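Local atomic coordinates of Csc2 (Thermofilum pendens, PDB entry 4TXD), a protein that probably binds the CRISPR guide RNA as the Cas7-family subunit of a type I-D interference complex, and carries a bound zinc ion. Residues Ile40-Ile46 against Arg349-Phe354; Asp134-Lys139 against Glu180-Lys185. One frame throughout, in Å; residues are numbered along the deposited sequence.

Contact 1 and contact 2 share helix 343-365 on one side of the protein: in contact 1 the helix itself receives the loop that leads towards strand 52-61, whereas in contact 2 it backs the two joined loops, touching Leu135, Phe137 and Lys185. Contact 1 is centred on a buried carboxylate and guanidinium, with isoleucines towards its margins. Contact 2 lies farther out, about 18 Å from the first between centres, and relies on bonds to backbone oxygens, given by backbone N-H groups, a buried asparagine amide and a lysine at the surface. Both stand near the zinc site, with the metal about 11 Å from the side chain of Phe354 and about 8 Å from that of Lys139.

Contact 1 of 2, residues Ile40-Ile46 against Arg349-Phe354; sequences IGDKDRI and RSSIDF
With CG anti to the backbone N (chi1 -175°), Asp353 carries its carboxylate out from helix 343-365, while Arg45 bends at chi3 (68°) to bring NH1 down onto it. The salt bridge from Arg45 NH1 to Asp353 OD2 measures 3.0 Å, is nearly straight, lies in the guanidinium plane and meets the oxygen on its anti side. Asp353 OD2 also takes Gly41 N at 2.7 Å, from above the carboxylate plane, so two donors of the loop grip one oxygen. The other oxygen, OD1, pairs with Lys357. Arg45 NH1 reaches Ser350 O at 2.9 Å as well, an oxygen already used by Phe354 N within the helix. Phe354 CB sits over one guanidinium face, and Arg45 NH2 forms a salt bridge with Glu254, which also bonds Ser350 OG. A leucine in place of Arg45 would probably leave Asp353 OD2 and Ser350 O with one donor fewer each and deprive Glu254 of the charge on NH2. At the margins, Ile46 CD1 makes a CH-pi contact over the Phe354 ring, 4.0 Å from CE1, and Ile40 CD1 rests on the guanidinium face of Arg349, whose charge pairs with Asp346. The loop that precedes strand 52-61 is thus fastened to helix 343-365, with Glu254 of helix 252-263 bracing it and helices 118-134 and 169-174 touching Ile352 and Phe354.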
ATOM      1  N   ILE A  40      18.334   2.073   8.146  1.00 31.34           N
ATOM      2  CA  ILE A  40      19.058   1.409   7.070  1.00 32.43           C
ATOM      3  C   ILE A  40      20.397   0.919   7.623  1.00 44.35           C
ATOM      4  O   ILE A  40      21.086   1.650   8.333  1.00 37.46           O
ATOM      5  CB  ILE A  40      19.285   2.344   5.865  1.00 34.28           C
ATOM      6  CG1 ILE A  40      17.945   2.861   5.327  1.00 35.79           C
ATOM      7  CG2 ILE A  40      20.048   1.629   4.761  1.00 38.84           C
ATOM      8  CD1 ILE A  40      18.082   3.937   4.244  1.00 28.85           C
ATOM      9  N   GLY A  41      20.736  -0.332   7.334  1.00 39.80           N
ATOM     10  CA  GLY A  41      22.023  -0.877   7.729  1.00 37.39           C
ATOM     11  C   GLY A  41      22.001  -1.627   9.045  1.00 42.74           C
ATOM     12  O   GLY A  41      22.983  -2.283   9.398  1.00 40.72           O
ATOM     13  N   ASP A  42      20.900  -1.518   9.785  1.00 37.60           N
ATOM     14  CA  ASP A  42      20.743  -2.275  11.023  1.00 32.80           C
ATOM     15  C   ASP A  42      20.917  -3.763  10.750  1.00 43.57           C
ATOM     16  O   ASP A  42      20.287  -4.316   9.847  1.00 39.12           O
ATOM     17  CB  ASP A  42      19.377  -2.010  11.660  1.00 40.70           C
ATOM     18  CG  ASP A  42      19.091  -2.933  12.843  1.00 66.78           C
ATOM     19  OD1 ASP A  42      20.057  -3.378  13.506  1.00 70.68           O
ATOM     20  OD2 ASP A  42      17.900  -3.213  13.115  1.00 67.91           O
ATOM     21  N   LYS A  43      21.780  -4.403  11.533  1.00 45.91           N
ATOM     22  CA  LYS A  43      22.042  -5.828  11.379  1.00 45.54           C
ATOM     23  C   LYS A  43      20.767  -6.667  11.538  1.00 33.32           C
ATOM     24  O   LYS A  43      20.633  -7.735  10.930  1.00 36.55           O
ATOM     25  CB  LYS A  43      23.101  -6.286  12.392  1.00 44.54           C
ATOM     26  N   ASP A  44      19.829  -6.172  12.338  1.00 35.10           N
ATOM     27  CA  ASP A  44      18.634  -6.935  12.678  1.00 39.40           C
ATOM     28  C   ASP A  44      17.360  -6.523  11.928  1.00 38.89           C
ATOM     29  O   ASP A  44      16.263  -6.763  12.425  1.00 39.46           O
ATOM     30  CB  ASP A  44      18.381  -6.828  14.183  1.00 42.64           C
ATOM     31  CG  ASP A  44      19.500  -7.442  15.007  1.00 64.75           C
ATOM     32  OD1 ASP A  44      20.036  -8.492  14.590  1.00 59.69           O
ATOM     33  OD2 ASP A  44      19.844  -6.874  16.068  1.00 65.27           O
ATOM     34  N   ARG A  45      17.480  -5.941  10.756  1.00 37.11           N
ATOM     35  CA  ARG A  45      16.327  -5.511   9.993  1.00 32.81           C
ATOM     36  C   ARG A  45      15.274  -6.558   9.785  1.00 36.61           C
ATOM     37  O   ARG A  45      14.137  -6.245   9.697  1.00 34.90           O
ATOM     38  CB  ARG A  45      16.736  -4.978   8.641  1.00 32.55           C
ATOM     39  CG  ARG A  45      17.168  -3.557   8.741  1.00 36.98           C
ATOM     40  CD  ARG A  45      17.033  -2.810   7.476  1.00 32.22           C
ATOM     41  NE  ARG A  45      15.669  -2.601   7.086  1.00 48.91           N
ATOM     42  CZ  ARG A  45      15.338  -2.080   5.921  1.00 33.07           C
ATOM     43  NH1 ARG A  45      16.274  -1.725   5.092  1.00 39.80           N
ATOM     44  NH2 ARG A  45      14.094  -1.932   5.592  1.00 23.83           N
ATOM     45  N   ILE A  46      15.691  -7.796   9.680  1.00 28.61           N
ATOM     46  CA  ILE A  46      14.769  -8.908   9.463  1.00 30.52           C
ATOM     47  C   ILE A  46      13.990  -9.275  10.733  1.00 34.88           C
ATOM     48  O   ILE A  46      12.892  -9.837  10.669  1.00 33.64           O
ATOM     49  CB  ILE A  46      15.526 -10.156   8.947  1.00 36.53           C
ATOM     50  CG1 ILE A  46      16.244  -9.830   7.636  1.00 31.02           C
ATOM     51  CG2 ILE A  46      14.585 -11.347   8.776  1.00 31.92           C
ATOM     52  CD1 ILE A  46      15.366  -9.163   6.591  1.00 28.65           C
ATOM     53  N   ARG A 349      18.139   2.800  -1.606  1.00 23.19           N
ATOM     54  CA  ARG A 349      19.154   2.414  -0.614  1.00 26.43           C
ATOM     55  C   ARG A 349      18.568   1.504   0.467  1.00 30.26           C
ATOM     56  O   ARG A 349      19.174   0.504   0.852  1.00 24.11           O
ATOM     57  CB  ARG A 349      19.773   3.642   0.066  1.00 30.69           C
ATOM     58  CG  ARG A 349      20.803   4.421  -0.759  1.00 43.11           C
ATOM     59  CD  ARG A 349      21.215   5.722  -0.045  1.00 36.71           C
ATOM     60  NE  ARG A 349      21.617   5.475   1.335  1.00 37.88           N
ATOM     61  CZ  ARG A 349      21.005   5.971   2.411  1.00 47.25           C
ATOM     62  NH1 ARG A 349      19.960   6.776   2.289  1.00 47.37           N
ATOM     63  NH2 ARG A 349      21.448   5.666   3.620  1.00 46.78           N
ATOM     64  N   SER A 350      17.389   1.867   0.963  1.00 22.57           N
ATOM     65  CA  SER A 350      16.708   1.083   1.993  1.00 24.95           C
ATOM     66  C   SER A 350      16.274  -0.294   1.478  1.00 25.51           C
ATOM     67  O   SER A 350      16.317  -1.292   2.209  1.00 25.70           O
ATOM     68  CB  SER A 350      15.491   1.850   2.513  1.00 23.49           C
ATOM     69  OG  SER A 350      15.004   1.288   3.709  1.00 25.81           O
ATOM     70  N   SER A 351      15.874  -0.367   0.233  1.00 20.18           N
ATOM     71  CA  SER A 351      15.371  -1.598  -0.301  1.00 22.54           C
ATOM     72  C   SER A 351      16.492  -2.587  -0.508  1.00 28.04           C
ATOM     73  O   SER A 351      16.363  -3.718  -0.188  1.00 22.12           O
ATOM     74  CB  SER A 351      14.633  -1.392  -1.606  1.00 22.25           C
ATOM     75  OG  SER A 351      13.919  -2.504  -2.015  1.00 22.35           O
ATOM     76  N   ILE A 352      17.597  -2.112  -1.054  1.00 28.34           N
ATOM     77  CA  ILE A 352      18.714  -2.991  -1.309  1.00 28.92           C
ATOM     78  C   ILE A 352      19.308  -3.430   0.020  1.00 23.09           C
ATOM     79  O   ILE A 352      19.779  -4.508   0.134  1.00 27.22           O
ATOM     80  CB  ILE A 352      19.733  -2.359  -2.264  1.00 30.62           C
ATOM     81  CG1 ILE A 352      20.643  -3.410  -2.841  1.00 30.41           C
ATOM     82  CG2 ILE A 352      20.481  -1.267  -1.563  1.00 36.49           C
ATOM     83  CD1 ILE A 352      19.936  -4.296  -3.818  1.00 29.60           C
ATOM     84  N   ASP A 353      19.213  -2.584   1.019  1.00 21.27           N
ATOM     85  CA  ASP A 353      19.628  -2.928   2.345  1.00 24.79           C
ATOM     86  C   ASP A 353      18.823  -4.105   2.890  1.00 33.65           C
ATOM     87  O   ASP A 353      19.368  -5.061   3.355  1.00 25.85           O
ATOM     88  CB  ASP A 353      19.493  -1.748   3.270  1.00 20.98           C
ATOM     89  CG  ASP A 353      20.013  -2.020   4.635  1.00 31.84           C
ATOM     90  OD1 ASP A 353      21.156  -2.428   4.766  1.00 32.29           O
ATOM     91  OD2 ASP A 353      19.281  -1.823   5.574  1.00 27.99           O
ATOM     92  N   PHE A 354      17.509  -3.999   2.805  1.00 22.67           N
ATOM     93  CA  PHE A 354      16.638  -5.091   3.179  1.00 20.71           C
ATOM     94  C   PHE A 354      16.969  -6.384   2.439  1.00 21.97           C
ATOM     95  O   PHE A 354      17.034  -7.426   3.016  1.00 23.82           O
ATOM     96  CB  PHE A 354      15.183  -4.709   2.931  1.00 23.51           C
ATOM     97  CG  PHE A 354      14.199  -5.715   3.416  1.00 22.98           C
ATOM     98  CD1 PHE A 354      13.686  -5.638   4.666  1.00 24.13           C
ATOM     99  CD2 PHE A 354      13.804  -6.728   2.611  1.00 23.49           C
ATOM    100  CE1 PHE A 354      12.780  -6.547   5.102  1.00 27.19           C
ATOM    101  CE2 PHE A 354      12.904  -7.645   3.043  1.00 27.51           C
ATOM    102  CZ  PHE A 354      12.392  -7.551   4.289  1.00 20.87           C
TER

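Contact 2 of 2, residues Asp134-Lys139 against Glu180-Lys185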
ATOM      1  N   ASP A 134      25.595  -8.934  -7.034  1.00 31.21           N
ATOM      2  CA  ASP A 134      26.501  -9.536  -6.056  1.00 31.14           C
ATOM      3  C   ASP A 134      25.747 -10.385  -5.037  1.00 38.79           C
ATOM      4  O   ASP A 134      26.298 -11.325  -4.474  1.00 34.27           O
ATOM      5  CB  ASP A 134      27.299  -8.464  -5.302  1.00 30.17           C
ATOM      6  CG  ASP A 134      28.267  -7.692  -6.198  1.00 49.28           C
ATOM      7  OD1 ASP A 134      28.521  -8.121  -7.345  1.00 40.20           O
ATOM      8  OD2 ASP A 134      28.781  -6.647  -5.739  1.00 46.19           O
ATOM      9  N   LEU A 135      24.495 -10.071  -4.802  1.00 33.56           N
ATOM     10  CA  LEU A 135      23.717 -10.771  -3.802  1.00 36.75           C
ATOM     11  C   LEU A 135      22.987 -11.957  -4.374  1.00 33.73           C
ATOM     12  O   LEU A 135      22.232 -12.594  -3.703  1.00 30.18           O
ATOM     13  CB  LEU A 135      22.716  -9.832  -3.171  1.00 28.91           C
ATOM     14  CG  LEU A 135      23.258  -8.757  -2.267  1.00 32.22           C
ATOM     15  CD1 LEU A 135      22.187  -7.732  -1.990  1.00 33.00           C
ATOM     16  CD2 LEU A 135      23.779  -9.345  -0.992  1.00 32.44           C
ATOM     17  N   GLY A 136      23.223 -12.221  -5.635  1.00 29.59           N
ATOM     18  CA  GLY A 136      22.680 -13.399  -6.271  1.00 25.80           C
ATOM     19  C   GLY A 136      21.453 -13.174  -7.130  1.00 25.68           C
ATOM     20  O   GLY A 136      21.009 -14.085  -7.823  1.00 30.04           O
ATOM     21  N   PHE A 137      20.896 -11.976  -7.100  1.00 29.34           N
ATOM     22  CA  PHE A 137      19.700 -11.714  -7.858  1.00 27.44           C
ATOM     23  C   PHE A 137      19.904 -11.780  -9.370  1.00 30.61           C
ATOM     24  O   PHE A 137      20.917 -11.394  -9.861  1.00 31.54           O
ATOM     25  CB  PHE A 137      19.077 -10.398  -7.429  1.00 29.84           C
ATOM     26  CG  PHE A 137      18.536 -10.412  -6.041  1.00 29.33           C
ATOM     27  CD1 PHE A 137      17.276 -10.877  -5.787  1.00 24.78           C
ATOM     28  CD2 PHE A 137      19.278  -9.962  -5.009  1.00 21.93           C
ATOM     29  CE1 PHE A 137      16.792 -10.906  -4.526  1.00 22.82           C
ATOM     30  CE2 PHE A 137      18.790  -9.978  -3.751  1.00 27.31           C
ATOM     31  CZ  PHE A 137      17.542 -10.449  -3.504  1.00 21.53           C
ATOM     32  N   LYS A 138      18.905 -12.264 -10.072  1.00 28.00           N
ATOM     33  CA  LYS A 138      19.021 -12.551 -11.495  1.00 35.66           C
ATOM     34  C   LYS A 138      18.455 -11.447 -12.380  1.00 39.29           C
ATOM     35  O   LYS A 138      18.954 -11.223 -13.478  1.00 36.26           O
ATOM     36  CB  LYS A 138      18.319 -13.875 -11.819  1.00 29.73           C
ATOM     37  CG  LYS A 138      19.060 -15.093 -11.290  1.00 31.20           C
ATOM     38  CD  LYS A 138      18.384 -16.383 -11.732  1.00 33.67           C
ATOM     39  CE  LYS A 138      19.130 -17.588 -11.204  1.00 33.53           C
ATOM     40  NZ  LYS A 138      18.429 -18.850 -11.555  1.00 37.43           N
ATOM     41  N   LYS A 139      17.432 -10.764 -11.923  1.00 31.59           N
ATOM     42  CA  LYS A 139      16.862  -9.701 -12.716  1.00 41.28           C
ATOM     43  C   LYS A 139      17.654  -8.418 -12.576  1.00 40.34           C
ATOM     44  O   LYS A 139      17.220  -7.492 -11.963  1.00 40.66           O
ATOM     45  CB  LYS A 139      15.417  -9.495 -12.334  1.00 37.57           C
ATOM     46  CG  LYS A 139      14.503 -10.480 -13.020  1.00 57.01           C
ATOM     47  CD  LYS A 139      14.521 -11.873 -12.421  1.00 62.31           C
ATOM     48  CE  LYS A 139      13.533 -12.806 -13.105  1.00 56.42           C
ATOM     49  NZ  LYS A 139      12.164 -12.670 -12.578  1.00 45.64           N
ATOM     50  N   GLU A 180      14.489 -19.855  -6.951  1.00 25.04           N
ATOM     51  CA  GLU A 180      15.751 -19.867  -7.675  1.00 25.85           C
ATOM     52  C   GLU A 180      15.655 -19.061  -8.976  1.00 28.01           C
ATOM     53  O   GLU A 180      16.668 -18.657  -9.541  1.00 30.69           O
ATOM     54  CB  GLU A 180      16.184 -21.304  -7.978  1.00 28.01           C
ATOM     55  CG  GLU A 180      17.624 -21.420  -8.440  1.00 28.43           C
ATOM     56  CD  GLU A 180      17.999 -22.845  -8.801  1.00 43.24           C
ATOM     57  OE1 GLU A 180      17.125 -23.737  -8.699  1.00 34.34           O
ATOM     58  OE2 GLU A 180      19.169 -23.071  -9.179  1.00 40.79           O
ATOM     59  N   GLN A 181      14.442 -18.830  -9.456  1.00 29.10           N
ATOM     60  CA  GLN A 181      14.264 -17.981 -10.633  1.00 35.30           C
ATOM     61  C   GLN A 181      14.659 -16.531 -10.354  1.00 34.62           C
ATOM     62  O   GLN A 181      15.064 -15.799 -11.261  1.00 34.82           O
ATOM     63  CB  GLN A 181      12.821 -18.057 -11.121  1.00 36.09           C
ATOM     64  CG  GLN A 181      12.440 -19.444 -11.595  1.00 47.97           C
ATOM     65  CD  GLN A 181      11.346 -19.423 -12.641  1.00 76.88           C
ATOM     66  OE1 GLN A 181      11.195 -18.448 -13.377  1.00 82.46           O
ATOM     67  NE2 GLN A 181      10.574 -20.503 -12.713  1.00 83.64           N
ATOM     68  N   HIS A 182      14.576 -16.122  -9.095  1.00 28.69           N
ATOM     69  CA  HIS A 182      14.868 -14.741  -8.737  1.00 25.48           C
ATOM     70  C   HIS A 182      16.284 -14.561  -8.253  1.00 35.79           C
ATOM     71  O   HIS A 182      16.897 -13.523  -8.471  1.00 29.42           O
ATOM     72  CB  HIS A 182      13.880 -14.257  -7.672  1.00 27.23           C
ATOM     73  CG  HIS A 182      12.454 -14.459  -8.070  1.00 30.56           C
ATOM     74  ND1 HIS A 182      11.764 -15.616  -7.789  1.00 29.69           N
ATOM     75  CD2 HIS A 182      11.610 -13.678  -8.785  1.00 29.08           C
ATOM     76  CE1 HIS A 182      10.542 -15.530  -8.291  1.00 34.51           C
ATOM     77  NE2 HIS A 182      10.425 -14.364  -8.903  1.00 30.75           N
ATOM     78  N   ASN A 183      16.802 -15.578  -7.582  1.00 30.30           N
ATOM     79  CA  ASN A 183      18.103 -15.468  -6.965  1.00 25.94           C
ATOM     80  C   ASN A 183      18.800 -16.825  -7.049  1.00 32.06           C
ATOM     81  O   ASN A 183      18.233 -17.850  -6.665  1.00 27.74           O
ATOM     82  CB  ASN A 183      17.969 -14.986  -5.511  1.00 26.07           C
ATOM     83  CG  ASN A 183      19.300 -14.634  -4.889  1.00 32.37           C
ATOM     84  OD1 ASN A 183      20.206 -15.462  -4.839  1.00 27.06           O
ATOM     85  ND2 ASN A 183      19.436 -13.387  -4.421  1.00 27.57           N
ATOM     86  N   GLU A 184      20.028 -16.822  -7.562  1.00 29.30           N
ATOM     87  CA  GLU A 184      20.774 -18.055  -7.805  1.00 30.86           C
ATOM     88  C   GLU A 184      21.151 -18.768  -6.508  1.00 32.73           C
ATOM     89  O   GLU A 184      21.485 -19.952  -6.530  1.00 32.24           O
ATOM     90  CB  GLU A 184      22.042 -17.763  -8.627  1.00 30.62           C
ATOM     91  CG  GLU A 184      23.046 -16.885  -7.894  1.00 41.14           C
ATOM     92  CD  GLU A 184      24.272 -16.554  -8.727  1.00 58.60           C
ATOM     93  OE1 GLU A 184      24.276 -16.850  -9.941  1.00 54.51           O
ATOM     94  OE2 GLU A 184      25.235 -15.995  -8.162  1.00 62.36           O
ATOM     95  N   LYS A 185      21.099 -18.051  -5.385  1.00 28.62           N
ATOM     96  CA  LYS A 185      21.358 -18.657  -4.082  1.00 28.58           C
ATOM     97  C   LYS A 185      20.150 -19.416  -3.511  1.00 32.05           C
ATOM     98  O   LYS A 185      20.255 -20.028  -2.440  1.00 29.41           O
ATOM     99  CB  LYS A 185      21.799 -17.595  -3.078  1.00 25.59           C
ATOM    100  CG  LYS A 185      23.053 -16.802  -3.477  1.00 33.84           C
ATOM    101  CD  LYS A 185      23.272 -15.656  -2.497  1.00 37.97           C
ATOM    102  CE  LYS A 185      24.467 -14.794  -2.872  1.00 40.73           C
ATOM    103  NZ  LYS A 185      25.755 -15.514  -2.693  1.00 43.11           N
TER
HETATM  104  O   HOH W   1      20.350 -20.550 -10.841  1.00 52.14           O
HETATM  105  O   HOH W   2      16.095 -10.964  -9.414  1.00 29.28           O
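A single antiparallel beta bridge joins Phe137 to Asn183, a non-hydrogen-bonded pair framed by Glu184 N to Gly136 O and Lys138 N to His182 O, both 2.9 Å. It follows directly on a Schellman motif at Gly136, where helix 118-134 ends, so the turn out of the helix runs straight into the bridge. The tight part is built round the buried Asn183. CG stands anti to the backbone N (chi1 -170°), which lays the carboxamide against Gly136, its CG 3.4 Å from Gly136 C; the glycine, having no side chain, leaves room for it. Asn183 ND2 gives a nearly straight bond to Leu135 O, 3.0 Å, leaving in the amide plane but meeting the oxygen from above its carbonyl plane. The same nitrogen is poised over the centre of the Phe137 ring, with amide and ring planes 74° apart, an arrangement consistent with its other N-H pointing at the pi face. Phe137 meanwhile packs on Phe167 and on Met358 and Val359 of helix 343-365. Asn183 OD1 closes an Asx turn by accepting Lys185 N, so both ends of the amide are used and its rotation is fixed.

The outer side is looser and wetter. Lys138 runs fully extended along the 180-182 backbone to give NZ to Glu180 O, and water 1 links NZ to the carboxylate of Glu180. Lys139 bends toward the zinc site, where NZ bonds Met164 O beside the zinc ligand Asp165, while His182 ND1 is held by Thr179 N. Water 2 completes this edge, accepting from Lys139 N at 2.9 Å and donating to His182 O at 2.8 Å.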